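4-dehydrase (Streptomyces venezuelae, PDB 2PO3) probably acts as a pyridoxal phosphate-dependent aminotransferase on a TDP-linked sugar in the biosynthesis of desosamine. Local coordinates at residues 69-74 against 220-225; 260-265 against 363-368; 308-313 against 387-392. One frame throughout, in Å; residues are numbered along the deposited sequence.

Interaction 1: 69-74 against 220-225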
ATOM      1  N   HIS A  69       4.949 -16.029  13.471  1.00 31.22           N
ATOM      2  CA  HIS A  69       4.428 -15.536  12.218  1.00 28.66           C
ATOM      3  C   HIS A  69       4.628 -14.066  11.891  1.00 27.96           C
ATOM      4  O   HIS A  69       4.669 -13.213  12.761  1.00 26.26           O
ATOM      5  CB  HIS A  69       2.916 -15.874  12.147  1.00 30.18           C
ATOM      6  CG  HIS A  69       2.515 -17.103  12.922  1.00 35.75           C
ATOM      7  ND1 HIS A  69       2.315 -18.329  12.301  1.00 33.26           N
ATOM      8  CD2 HIS A  69       2.272 -17.277  14.263  1.00 39.02           C
ATOM      9  CE1 HIS A  69       1.967 -19.202  13.255  1.00 29.03           C
ATOM     10  NE2 HIS A  69       1.940 -18.606  14.444  1.00 32.99           N
ATOM     11  N   ALA A  70       4.702 -13.805  10.576  1.00 30.37           N
ATOM     12  CA  ALA A  70       4.838 -12.484   9.975  1.00 26.78           C
ATOM     13  C   ALA A  70       4.225 -12.427   8.597  1.00 28.36           C
ATOM     14  O   ALA A  70       4.438 -13.308   7.773  1.00 27.16           O
ATOM     15  CB  ALA A  70       6.277 -12.061   9.807  1.00 28.97           C
ATOM     16  N   VAL A  71       3.471 -11.370   8.345  1.00 23.68           N
ATOM     17  CA  VAL A  71       2.850 -11.133   7.054  1.00 20.68           C
ATOM     18  C   VAL A  71       3.471  -9.817   6.572  1.00 26.10           C
ATOM     19  O   VAL A  71       3.302  -8.812   7.257  1.00 17.16           O
ATOM     20  CB  VAL A  71       1.331 -10.979   7.203  1.00 22.84           C
ATOM     21  CG1 VAL A  71       0.662 -10.659   5.889  1.00 15.77           C
ATOM     22  CG2 VAL A  71       0.691 -12.209   7.850  1.00 22.18           C
ATOM     23  N   ALA A  72       4.202  -9.832   5.442  1.00 21.13           N
ATOM     24  CA  ALA A  72       4.867  -8.695   4.822  1.00 18.34           C
ATOM     25  C   ALA A  72       3.823  -7.769   4.171  1.00 24.21           C
ATOM     26  O   ALA A  72       2.873  -8.244   3.548  1.00 23.66           O
ATOM     27  CB  ALA A  72       5.940  -9.192   3.842  1.00 18.98           C
ATOM     28  N   THR A  73       3.955  -6.439   4.333  1.00 19.46           N
ATOM     29  CA  THR A  73       2.959  -5.536   3.774  1.00 16.70           C
ATOM     30  C   THR A  73       3.582  -4.425   2.947  1.00 20.94           C
ATOM     31  O   THR A  73       4.797  -4.224   2.950  1.00 17.23           O
ATOM     32  CB  THR A  73       2.077  -4.936   4.934  1.00 16.06           C
ATOM     33  OG1 THR A  73       2.850  -4.159   5.825  1.00 20.23           O
ATOM     34  CG2 THR A  73       1.291  -5.968   5.761  1.00 13.68           C
ATOM     35  N   CYS A  74       2.726  -3.661   2.261  1.00 11.18           N
ATOM     36  CA  CYS A  74       3.175  -2.552   1.446  1.00 13.29           C
ATOM     37  C   CYS A  74       3.766  -1.410   2.280  1.00 18.79           C
ATOM     38  O   CYS A  74       4.666  -0.687   1.827  1.00 14.37           O
ATOM     39  CB  CYS A  74       2.081  -2.169   0.409  1.00 11.07           C
ATOM     40  SG  CYS A  74       0.562  -1.697   1.267  1.00 19.43           S
ATOM     41  N   ARG A 220      -5.861 -14.646   9.271  1.00 23.30           N
ATOM     42  CA  ARG A 220      -6.857 -13.625   8.919  1.00 27.50           C
ATOM     43  C   ARG A 220      -6.215 -12.406   8.248  1.00 23.87           C
ATOM     44  O   ARG A 220      -6.731 -11.868   7.267  1.00 26.08           O
ATOM     45  CB  ARG A 220      -7.683 -13.129  10.103  1.00 18.66           C
ATOM     46  CG  ARG A 220      -8.573 -14.195  10.700  1.00 20.88           C
ATOM     47  CD  ARG A 220      -9.403 -13.615  11.823  1.00 33.58           C
ATOM     48  NE  ARG A 220     -10.403 -12.657  11.355  1.00 34.10           N
ATOM     49  CZ  ARG A 220     -11.521 -13.046  10.756  1.00 68.70           C
ATOM     50  NH1 ARG A 220     -11.781 -14.352  10.535  1.00 25.31           N
ATOM     51  NH2 ARG A 220     -12.392 -12.103  10.374  1.00 73.96           N
ATOM     52  N   ILE A 221      -5.086 -11.972   8.817  1.00 19.98           N
ATOM     53  CA  ILE A 221      -4.367 -10.832   8.279  1.00 22.91           C
ATOM     54  C   ILE A 221      -3.895 -11.147   6.869  1.00 26.02           C
ATOM     55  O   ILE A 221      -3.985 -10.367   5.913  1.00 22.78           O
ATOM     56  CB  ILE A 221      -3.204 -10.493   9.187  1.00 24.71           C
ATOM     57  CG1 ILE A 221      -3.801  -9.790  10.401  1.00 35.50           C
ATOM     58  CG2 ILE A 221      -2.159  -9.599   8.486  1.00 18.07           C
ATOM     59  CD1 ILE A 221      -2.932  -9.971  11.629  1.00 24.36           C
ATOM     60  N   ARG A 222      -3.371 -12.341   6.742  1.00 24.66           N
ATOM     61  CA  ARG A 222      -2.895 -12.720   5.441  1.00 21.21           C
ATOM     62  C   ARG A 222      -4.049 -12.683   4.442  1.00 25.90           C
ATOM     63  O   ARG A 222      -4.014 -12.044   3.394  1.00 21.46           O
ATOM     64  CB  ARG A 222      -2.186 -14.061   5.519  1.00 25.93           C
ATOM     65  CG  ARG A 222      -1.228 -14.248   4.362  1.00 26.89           C
ATOM     66  CD  ARG A 222      -0.413 -15.519   4.466  1.00 19.44           C
ATOM     67  NE  ARG A 222       0.515 -15.601   5.593  1.00 32.93           N
ATOM     68  CZ  ARG A 222       1.684 -14.968   5.710  1.00 48.10           C
ATOM     69  NH1 ARG A 222       2.157 -14.123   4.798  1.00 41.90           N
ATOM     70  NH2 ARG A 222       2.408 -15.199   6.794  1.00 33.15           N
ATOM     71  N   ALA A 223      -5.129 -13.356   4.770  1.00 27.22           N
ATOM     72  CA  ALA A 223      -6.237 -13.353   3.844  1.00 24.12           C
ATOM     73  C   ALA A 223      -6.758 -11.952   3.564  1.00 29.85           C
ATOM     74  O   ALA A 223      -6.994 -11.609   2.412  1.00 31.40           O
ATOM     75  CB  ALA A 223      -7.335 -14.321   4.279  1.00 26.30           C
ATOM     76  N   LEU A 224      -6.946 -11.140   4.608  1.00 20.64           N
ATOM     77  CA  LEU A 224      -7.460  -9.788   4.395  1.00 27.49           C
ATOM     78  C   LEU A 224      -6.522  -8.909   3.547  1.00 24.79           C
ATOM     79  O   LEU A 224      -6.950  -7.970   2.876  1.00 22.45           O
ATOM     80  CB  LEU A 224      -7.728  -9.089   5.749  1.00 30.81           C
ATOM     81  CG  LEU A 224      -8.948  -9.585   6.519  1.00 30.44           C
ATOM     82  CD1 LEU A 224      -8.983  -8.951   7.907  1.00 20.72           C
ATOM     83  CD2 LEU A 224     -10.247  -9.289   5.768  1.00 23.01           C
ATOM     84  N   HIS A 225      -5.224  -9.196   3.588  1.00 17.58           N
ATOM     85  CA  HIS A 225      -4.307  -8.380   2.824  1.00 20.58           C
ATOM     86  C   HIS A 225      -4.350  -8.706   1.358  1.00 24.66           C
ATOM     87  O   HIS A 225      -3.737  -8.039   0.523  1.00 24.73           O
ATOM     88  CB  HIS A 225      -2.909  -8.270   3.449  1.00 19.99           C
ATOM     89  CG  HIS A 225      -1.816  -9.073   2.803  1.00 25.36           C
ATOM     90  ND1 HIS A 225      -1.998 -10.388   2.392  1.00 25.97           N
ATOM     91  CD2 HIS A 225      -0.516  -8.736   2.540  1.00 24.19           C
ATOM     92  CE1 HIS A 225      -0.841 -10.817   1.868  1.00 20.80           C
ATOM     93  NE2 HIS A 225       0.062  -9.850   1.953  1.00 23.93           N
TER
HETATM   94  O   HOH W   1       2.516  -9.678   0.974  1.00 26.55           O

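Interaction 2: 260-265 against 363-368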
ATOM      1  N   PRO A 260      23.271  -5.742  10.825  1.00 30.62           N
ATOM      2  CA  PRO A 260      24.268  -5.874  11.854  1.00 25.21           C
ATOM      3  C   PRO A 260      25.304  -4.764  11.869  1.00 23.89           C
ATOM      4  O   PRO A 260      25.675  -4.219  12.896  1.00 27.63           O
ATOM      5  CB  PRO A 260      24.833  -7.297  11.748  1.00 24.27           C
ATOM      6  CG  PRO A 260      23.953  -8.036  10.744  1.00 30.34           C
ATOM      7  CD  PRO A 260      23.060  -7.003  10.072  1.00 27.72           C
ATOM      8  N   GLU A 261      25.758  -4.404  10.711  1.00 23.84           N
ATOM      9  CA  GLU A 261      26.732  -3.374  10.588  1.00 29.10           C
ATOM     10  C   GLU A 261      26.106  -2.002  10.791  1.00 25.30           C
ATOM     11  O   GLU A 261      26.771  -1.099  11.269  1.00 23.69           O
ATOM     12  CB  GLU A 261      27.445  -3.572   9.248  1.00 33.65           C
ATOM     13  CG  GLU A 261      28.292  -2.386   8.771  1.00 70.10           C
ATOM     14  CD  GLU A 261      28.449  -2.372   7.269  1.00100.00           C
ATOM     15  OE1 GLU A 261      28.372  -3.376   6.563  1.00100.00           O
ATOM     16  OE2 GLU A 261      28.661  -1.151   6.807  1.00100.00           O
ATOM     17  N   VAL A 262      24.831  -1.848  10.458  1.00 26.02           N
ATOM     18  CA  VAL A 262      24.135  -0.577  10.636  1.00 21.81           C
ATOM     19  C   VAL A 262      24.019  -0.300  12.138  1.00 21.13           C
ATOM     20  O   VAL A 262      24.295   0.782  12.674  1.00 20.04           O
ATOM     21  CB  VAL A 262      22.758  -0.716  10.009  1.00 18.06           C
ATOM     22  CG1 VAL A 262      21.780   0.206  10.719  1.00 23.72           C
ATOM     23  CG2 VAL A 262      22.804  -0.482   8.493  1.00 13.39           C
ATOM     24  N   ILE A 263      23.612  -1.334  12.863  1.00 17.90           N
ATOM     25  CA  ILE A 263      23.486  -1.165  14.300  1.00 21.50           C
ATOM     26  C   ILE A 263      24.778  -0.691  14.945  1.00 31.26           C
ATOM     27  O   ILE A 263      24.802   0.175  15.817  1.00 33.66           O
ATOM     28  CB  ILE A 263      23.053  -2.475  14.930  1.00 26.43           C
ATOM     29  CG1 ILE A 263      21.662  -2.809  14.458  1.00 23.87           C
ATOM     30  CG2 ILE A 263      22.994  -2.377  16.455  1.00 29.98           C
ATOM     31  CD1 ILE A 263      20.871  -3.413  15.606  1.00 31.80           C
ATOM     32  N   ASP A 264      25.868  -1.303  14.501  1.00 35.58           N
ATOM     33  CA  ASP A 264      27.193  -1.010  14.991  1.00 33.06           C
ATOM     34  C   ASP A 264      27.508   0.420  14.741  1.00 30.56           C
ATOM     35  O   ASP A 264      27.974   1.089  15.657  1.00 21.72           O
ATOM     36  CB  ASP A 264      28.281  -1.842  14.302  1.00 35.82           C
ATOM     37  CG  ASP A 264      28.331  -3.227  14.864  1.00 47.01           C
ATOM     38  OD1 ASP A 264      27.894  -3.504  15.971  1.00 66.11           O
ATOM     39  OD2 ASP A 264      28.846  -4.096  14.026  1.00 67.33           O
ATOM     40  N   ARG A 265      27.258   0.858  13.507  1.00 18.56           N
ATOM     41  CA  ARG A 265      27.552   2.252  13.221  1.00 21.43           C
ATOM     42  C   ARG A 265      26.668   3.145  14.056  1.00 19.84           C
ATOM     43  O   ARG A 265      27.128   4.156  14.564  1.00 25.68           O
ATOM     44  CB  ARG A 265      27.483   2.669  11.747  1.00 18.71           C
ATOM     45  CG  ARG A 265      27.894   4.139  11.603  1.00 43.68           C
ATOM     46  CD  ARG A 265      29.347   4.329  11.170  1.00 36.21           C
ATOM     47  NE  ARG A 265      29.481   3.836   9.802  1.00 94.28           N
ATOM     48  CZ  ARG A 265      29.714   4.618   8.762  1.00 98.48           C
ATOM     49  NH1 ARG A 265      29.862   5.934   8.917  1.00 32.12           N
ATOM     50  NH2 ARG A 265      29.796   4.065   7.547  1.00 56.85           N
ATOM     51  N   THR A 363      22.057  10.268  11.425  1.00 19.46           N
ATOM     52  CA  THR A 363      22.777   9.043  11.788  1.00 25.02           C
ATOM     53  C   THR A 363      22.825   8.023  10.641  1.00 27.64           C
ATOM     54  O   THR A 363      22.620   8.378   9.471  1.00 24.71           O
ATOM     55  CB  THR A 363      22.514   8.454  13.215  1.00 28.67           C
ATOM     56  OG1 THR A 363      23.511   7.523  13.642  1.00 16.81           O
ATOM     57  CG2 THR A 363      21.093   7.899  13.408  1.00 21.94           C
ATOM     58  N   GLY A 364      23.115   6.771  10.979  1.00 20.69           N
ATOM     59  CA  GLY A 364      23.214   5.706   9.998  1.00 19.00           C
ATOM     60  C   GLY A 364      24.607   5.684   9.370  1.00 24.69           C
ATOM     61  O   GLY A 364      25.496   6.451   9.733  1.00 25.09           O
ATOM     62  N   THR A 365      24.770   4.786   8.385  1.00 22.53           N
ATOM     63  CA  THR A 365      26.013   4.603   7.672  1.00 18.92           C
ATOM     64  C   THR A 365      26.458   5.787   6.871  1.00 27.53           C
ATOM     65  O   THR A 365      27.612   5.864   6.449  1.00 38.48           O
ATOM     66  CB  THR A 365      26.055   3.284   6.923  1.00 25.29           C
ATOM     67  OG1 THR A 365      25.100   3.308   5.862  1.00 24.83           O
ATOM     68  CG2 THR A 365      25.760   2.217   7.982  1.00 24.52           C
ATOM     69  N   ALA A 366      25.558   6.735   6.680  1.00 33.14           N
ATOM     70  CA  ALA A 366      25.942   7.921   5.946  1.00 41.77           C
ATOM     71  C   ALA A 366      26.727   8.901   6.841  1.00 39.57           C
ATOM     72  O   ALA A 366      27.435   9.783   6.371  1.00 35.34           O
ATOM     73  CB  ALA A 366      24.710   8.599   5.350  1.00 44.04           C
ATOM     74  N   ILE A 367      26.615   8.772   8.161  1.00 30.24           N
ATOM     75  CA  ILE A 367      27.298   9.697   9.048  1.00 22.73           C
ATOM     76  C   ILE A 367      28.536   9.112   9.723  1.00 27.95           C
ATOM     77  O   ILE A 367      28.518   7.967  10.165  1.00 36.22           O
ATOM     78  CB  ILE A 367      26.219  10.137  10.038  1.00 19.03           C
ATOM     79  CG1 ILE A 367      25.213  11.052   9.344  1.00 20.38           C
ATOM     80  CG2 ILE A 367      26.741  10.744  11.322  1.00 19.67           C
ATOM     81  CD1 ILE A 367      25.818  12.375   8.882  1.00 29.14           C
ATOM     82  N   GLY A 368      29.604   9.922   9.797  1.00 27.55           N
ATOM     83  CA  GLY A 368      30.882   9.598  10.409  1.00 24.52           C
ATOM     84  C   GLY A 368      31.266  10.666  11.441  1.00 34.98           C
ATOM     85  O   GLY A 368      30.591  11.691  11.582  1.00 28.54           O
TER

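Interaction 3: 308-313 against 387-392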
ATOM      1  N   THR A 308      19.090  26.866  28.127  1.00 29.03           N
ATOM      2  CA  THR A 308      19.766  27.396  26.958  1.00 28.40           C
ATOM      3  C   THR A 308      19.332  28.778  26.492  1.00 34.08           C
ATOM      4  O   THR A 308      20.115  29.471  25.868  1.00 27.88           O
ATOM      5  CB  THR A 308      19.552  26.445  25.769  1.00 31.61           C
ATOM      6  OG1 THR A 308      18.205  26.513  25.348  1.00 23.10           O
ATOM      7  CG2 THR A 308      19.862  25.010  26.154  1.00 18.70           C
ATOM      8  N   GLY A 309      18.082  29.169  26.735  1.00 28.11           N
ATOM      9  CA  GLY A 309      17.666  30.467  26.254  1.00 24.31           C
ATOM     10  C   GLY A 309      17.328  30.427  24.771  1.00 29.61           C
ATOM     11  O   GLY A 309      17.164  31.445  24.122  1.00 30.41           O
ATOM     12  N   ILE A 310      17.220  29.225  24.215  1.00 26.94           N
ATOM     13  CA  ILE A 310      16.878  29.037  22.804  1.00 21.20           C
ATOM     14  C   ILE A 310      15.965  27.824  22.656  1.00 26.57           C
ATOM     15  O   ILE A 310      16.284  26.747  23.160  1.00 29.87           O
ATOM     16  CB  ILE A 310      18.058  28.948  21.830  1.00 20.19           C
ATOM     17  CG1 ILE A 310      17.565  28.750  20.411  1.00 24.97           C
ATOM     18  CG2 ILE A 310      19.013  27.797  22.127  1.00 13.21           C
ATOM     19  CD1 ILE A 310      18.649  29.006  19.364  1.00 14.90           C
ATOM     20  N   HIS A 311      14.828  28.005  21.987  1.00 23.33           N
ATOM     21  CA  HIS A 311      13.849  26.944  21.746  1.00 23.91           C
ATOM     22  C   HIS A 311      14.346  25.961  20.694  1.00 27.11           C
ATOM     23  O   HIS A 311      15.013  26.391  19.754  1.00 24.00           O
ATOM     24  CB  HIS A 311      12.529  27.508  21.154  1.00 24.32           C
ATOM     25  CG  HIS A 311      11.357  26.543  21.217  1.00 32.82           C
ATOM     26  ND1 HIS A 311      11.180  25.490  20.295  1.00 33.78           N
ATOM     27  CD2 HIS A 311      10.311  26.475  22.107  1.00 32.50           C
ATOM     28  CE1 HIS A 311      10.069  24.827  20.637  1.00 33.27           C
ATOM     29  NE2 HIS A 311       9.526  25.394  21.720  1.00 35.42           N
ATOM     30  N   ARG A 312      13.979  24.664  20.858  1.00 26.24           N
ATOM     31  CA  ARG A 312      14.299  23.556  19.937  1.00 23.28           C
ATOM     32  C   ARG A 312      14.050  23.924  18.459  1.00 23.86           C
ATOM     33  O   ARG A 312      14.827  23.646  17.538  1.00 24.39           O
ATOM     34  CB  ARG A 312      13.389  22.386  20.322  1.00 20.48           C
ATOM     35  CG  ARG A 312      13.661  21.066  19.595  1.00 23.69           C
ATOM     36  CD  ARG A 312      12.918  20.982  18.261  1.00 12.41           C
ATOM     37  NE  ARG A 312      11.501  21.392  18.299  1.00 20.52           N
ATOM     38  CZ  ARG A 312      10.506  20.687  18.848  1.00 20.73           C
ATOM     39  NH1 ARG A 312      10.728  19.520  19.440  1.00 24.09           N
ATOM     40  NH2 ARG A 312       9.250  21.156  18.810  1.00 19.29           N
ATOM     41  N   ASP A 313      12.927  24.590  18.227  1.00 20.12           N
ATOM     42  CA  ASP A 313      12.551  24.981  16.884  1.00 19.84           C
ATOM     43  C   ASP A 313      13.570  25.847  16.190  1.00 27.31           C
ATOM     44  O   ASP A 313      13.865  25.672  15.004  1.00 34.51           O
ATOM     45  CB  ASP A 313      11.190  25.686  16.868  1.00 17.17           C
ATOM     46  CG  ASP A 313      10.038  24.778  17.189  1.00 29.55           C
ATOM     47  OD1 ASP A 313      10.158  23.567  17.283  1.00 30.38           O
ATOM     48  OD2 ASP A 313       8.905  25.435  17.334  1.00 27.35           O
ATOM     49  N   ARG A 387      20.571  32.583  24.085  1.00 24.68           N
ATOM     50  CA  ARG A 387      20.044  33.864  24.535  1.00 25.97           C
ATOM     51  C   ARG A 387      20.362  34.981  23.533  1.00 29.14           C
ATOM     52  O   ARG A 387      19.487  35.754  23.107  1.00 26.14           O
ATOM     53  CB  ARG A 387      20.573  34.185  25.945  1.00 27.45           C
ATOM     54  CG  ARG A 387      19.869  33.379  27.035  1.00 18.24           C
ATOM     55  CD  ARG A 387      20.467  33.460  28.450  1.00 26.94           C
ATOM     56  NE  ARG A 387      20.381  32.181  29.177  1.00 25.19           N
ATOM     57  CZ  ARG A 387      19.245  31.675  29.695  1.00 23.21           C
ATOM     58  NH1 ARG A 387      18.072  32.305  29.618  1.00 35.79           N
ATOM     59  NH2 ARG A 387      19.285  30.501  30.334  1.00 45.06           N
ATOM     60  N   GLU A 388      21.626  35.068  23.135  1.00 28.06           N
ATOM     61  CA  GLU A 388      22.003  36.087  22.176  1.00 25.76           C
ATOM     62  C   GLU A 388      21.475  35.750  20.779  1.00 29.75           C
ATOM     63  O   GLU A 388      21.046  36.614  20.016  1.00 27.78           O
ATOM     64  CB  GLU A 388      23.519  36.340  22.255  1.00 29.79           C
ATOM     65  CG  GLU A 388      24.108  37.219  21.131  1.00 35.43           C
ATOM     66  CD  GLU A 388      25.611  37.133  21.058  1.00 49.61           C
ATOM     67  OE1 GLU A 388      26.306  36.869  22.018  1.00 44.67           O
ATOM     68  OE2 GLU A 388      26.094  37.404  19.875  1.00 52.36           O
ATOM     69  N   LEU A 389      21.498  34.457  20.461  1.00 24.07           N
ATOM     70  CA  LEU A 389      21.028  33.973  19.179  1.00 22.11           C
ATOM     71  C   LEU A 389      19.543  34.228  19.028  1.00 26.23           C
ATOM     72  O   LEU A 389      19.041  34.671  17.996  1.00 25.06           O
ATOM     73  CB  LEU A 389      21.334  32.478  19.083  1.00 27.11           C
ATOM     74  CG  LEU A 389      21.634  32.014  17.669  1.00 32.44           C
ATOM     75  CD1 LEU A 389      21.940  30.515  17.681  1.00 28.28           C
ATOM     76  CD2 LEU A 389      20.437  32.337  16.790  1.00 22.11           C
ATOM     77  N   THR A 390      18.820  33.930  20.095  1.00 23.12           N
ATOM     78  CA  THR A 390      17.396  34.177  20.076  1.00 24.48           C
ATOM     79  C   THR A 390      17.184  35.710  19.927  1.00 33.29           C
ATOM     80  O   THR A 390      16.437  36.212  19.093  1.00 32.01           O
ATOM     81  CB  THR A 390      16.766  33.644  21.385  1.00 28.11           C
ATOM     82  OG1 THR A 390      16.832  32.235  21.519  1.00 31.14           O
ATOM     83  CG2 THR A 390      15.349  34.152  21.633  1.00 28.02           C
ATOM     84  N   ALA A 391      17.888  36.480  20.740  1.00 32.60           N
ATOM     85  CA  ALA A 391      17.798  37.937  20.745  1.00 28.90           C
ATOM     86  C   ALA A 391      17.999  38.523  19.384  1.00 30.01           C
ATOM     87  O   ALA A 391      17.179  39.282  18.896  1.00 35.70           O
ATOM     88  CB  ALA A 391      18.734  38.552  21.785  1.00 28.81           C
ATOM     89  N   ARG A 392      19.102  38.149  18.784  1.00 30.43           N
ATOM     90  CA  ARG A 392      19.447  38.606  17.449  1.00 32.45           C
ATOM     91  C   ARG A 392      18.394  38.160  16.433  1.00 38.95           C
ATOM     92  O   ARG A 392      18.071  38.821  15.445  1.00 34.30           O
ATOM     93  CB  ARG A 392      20.833  38.074  17.088  1.00 27.71           C
ATOM     94  CG  ARG A 392      21.135  38.147  15.605  1.00 45.71           C
ATOM     95  CD  ARG A 392      22.614  38.381  15.351  1.00 43.87           C
ATOM     96  NE  ARG A 392      23.006  38.562  13.950  1.00 59.71           N
ATOM     97  CZ  ARG A 392      24.263  38.384  13.538  1.00 55.21           C
ATOM     98  NH1 ARG A 392      25.240  38.033  14.386  1.00 58.93           N
ATOM     99  NH2 ARG A 392      24.559  38.548  12.251  1.00 72.04           N
TER
HETATM  100  O   HOH W   2      14.818  30.656  21.330  1.00 32.33           O

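Interaction 1: 69-74 against 220-225
Val71, near the middle of strand 69-73, meets the helix 215-225 side chains Ile221, Arg222 and His225 with its two methyl groups. CG2, anti to the carbonyl carbon, makes the apolar contact, 3.9 Å from Ile221 CG2, and also sits over the centre of the Arg222 guanidinium, while CG1, anti to the backbone N (chi1 177°), is placed over the imidazole of His225. This second approach is a CH-pi contact, with Val71 CG1 4.0 Å from the centroid of the His225 ring and almost on its normal. Ile221 also packs against Leu82 of helix 76-87.

One direct hydrogen bond joins the segments: Arg222 NH2 donates to Ala70 O over 2.9 Å with an angle of 151° at the hydrogen. The donor stands above the carbonyl plane of Ala70 and misses its lone pairs. A bend at chi3 (-65°) turns the guanidinium back across Val71 to reach this oxygen. Its NH1 forms a salt bridge with Glu58, which also accepts from the backbone N of Ala72.

Water carries the last link. One molecule lies in the His225 ring plane, 2.6 Å from His225 NE2, and donates to Ala72 O at 3.0 Å. At the other ring nitrogen, His225 ND1 donates to Arg222 O over 2.8 Å, on a lone pair, which fixes the rotation of the imidazole.

Strand and helix therefore meet through a valine whose two methyls each lie over the face of a flat polar group, each group tied at its rim, so that carbonyls of this outermost strand of the chain's mixed sheet find donors in a largely buried setting.

Interaction 2: 260-265 against 363-368
Arg265 leaves helix 246-276 with CG anti to the backbone N (chi1 -177°), and bends at chi2 and chi3 fold its guanidinium over the turn of residues 364-367. The group lies above Thr365, whose CA is 3.8 Å from the guanidinium plane and over its centre. Thr365 O approaches the same group over a face, 3.0 Å from Arg265 NH2, at an angle too poor for a hydrogen bond. Arg265 NH1 gives a weak bond to Ile367 O at 2.7 Å, the angle at its hydrogen being only 120°. Nearer the backbone, Arg265 CG passes 3.8 Å from Gly364 O. Beside it, Val262 CG2 touches Thr365 CG2 at 4.0 Å, the two side chains crossing at about a right angle. Exchanging Arg265 for a leucine would probably uncover Thr365 and leave Ile367 O without this weak donor and the nearby carbonyls without a positive charge. Asn269, one turn further along the helix, is hydrogen-bonded to Thr363 OG1 of the same loop. With Ile367 N bonded to Gly364 O, the loop forms a type I beta turn that runs into Gly368, at the N-cap of helix 369-394, and packs against an arginine of the long helix 246-276.

Interaction 3: 308-313 against 387-392
Thr390 of helix 369-394 faces the turn at Gly309 and Ile310, and its side chain carries the polar part of the contact. Its CB stands 3.5 Å from Gly309 O. From there CG2 runs anti to the backbone N, with only a distant approach to the same carbonyl. The other branch, OG1, is anti to the carbonyl carbon (chi1 -66°) and reaches its tip 2.7 Å from Gly309 O, close enough for a hydrogen bond, although Gly386 O on its own helix is also a possible acceptor for the one proton. The hydroxyl oxygen additionally lies 3.4 Å from Ile310 CA. Thr390 OG1 also accepts from a water, whose oxygen is 2.6 Å away. That water in turn accepts from His311 N, so it bridges the hydroxyl to the backbone just ahead of helix 312-321.

Apolar contact accompanies this. Ile310 CD1 meets Leu389 CD1 at 4.0 Å, the two side chains crossing obliquely, and Leu389 also touches Phe11.

Next to them, Arg387 lies across Gly309. Its CG is 3.7 Å from Gly309 CA, and its guanidinium, beyond a bend at chi3, passes over Gly309 CA and Thr308 C with one face, offset toward the rim. Gly309 has positive phi where it leaves helix 305-308; a CB there would collide with Arg387 CG, and the backbone angles by themselves also call for glycine, since it would jam against Thr308 O.

An ST turn, Thr308 OG1 accepting from Ile310 N, shapes the segment, while His311 ND1 caps helix 312-321 by accepting from Asp313 N. The carbonyls at and just past the end of helix 305-308 are thus met by the Arg387 guanidinium, whose NH2 donates to Ala306 O, and perhaps by the Thr390 hydroxyl, at Gly309 O, joining this turn to the C-terminal helix.

Overall arrangement
Interactions 2 and 3 share helix 369-394: the loop of interaction 2 leads into its start, and interaction 3 holds its later turns, with centres about 31 Å apart. Their segments are interleaved in sequence, though their nearest atoms stay about 16 Å apart. Interaction 1 closes before either opens and lies across the chain's centre from interaction 3, their centres about 48 Å apart; its helix 215-225 is followed in the chain by helix 246-276 of interaction 2. In interaction 2 the Val262 side chain is about 9 Å from that of Lys200, the predicted cofactor lysine. The side chains of Ile367 and, in interaction 1, His225 each lie about 11 Å from a bound TDP-sugar–pyridoxal phosphate adduct.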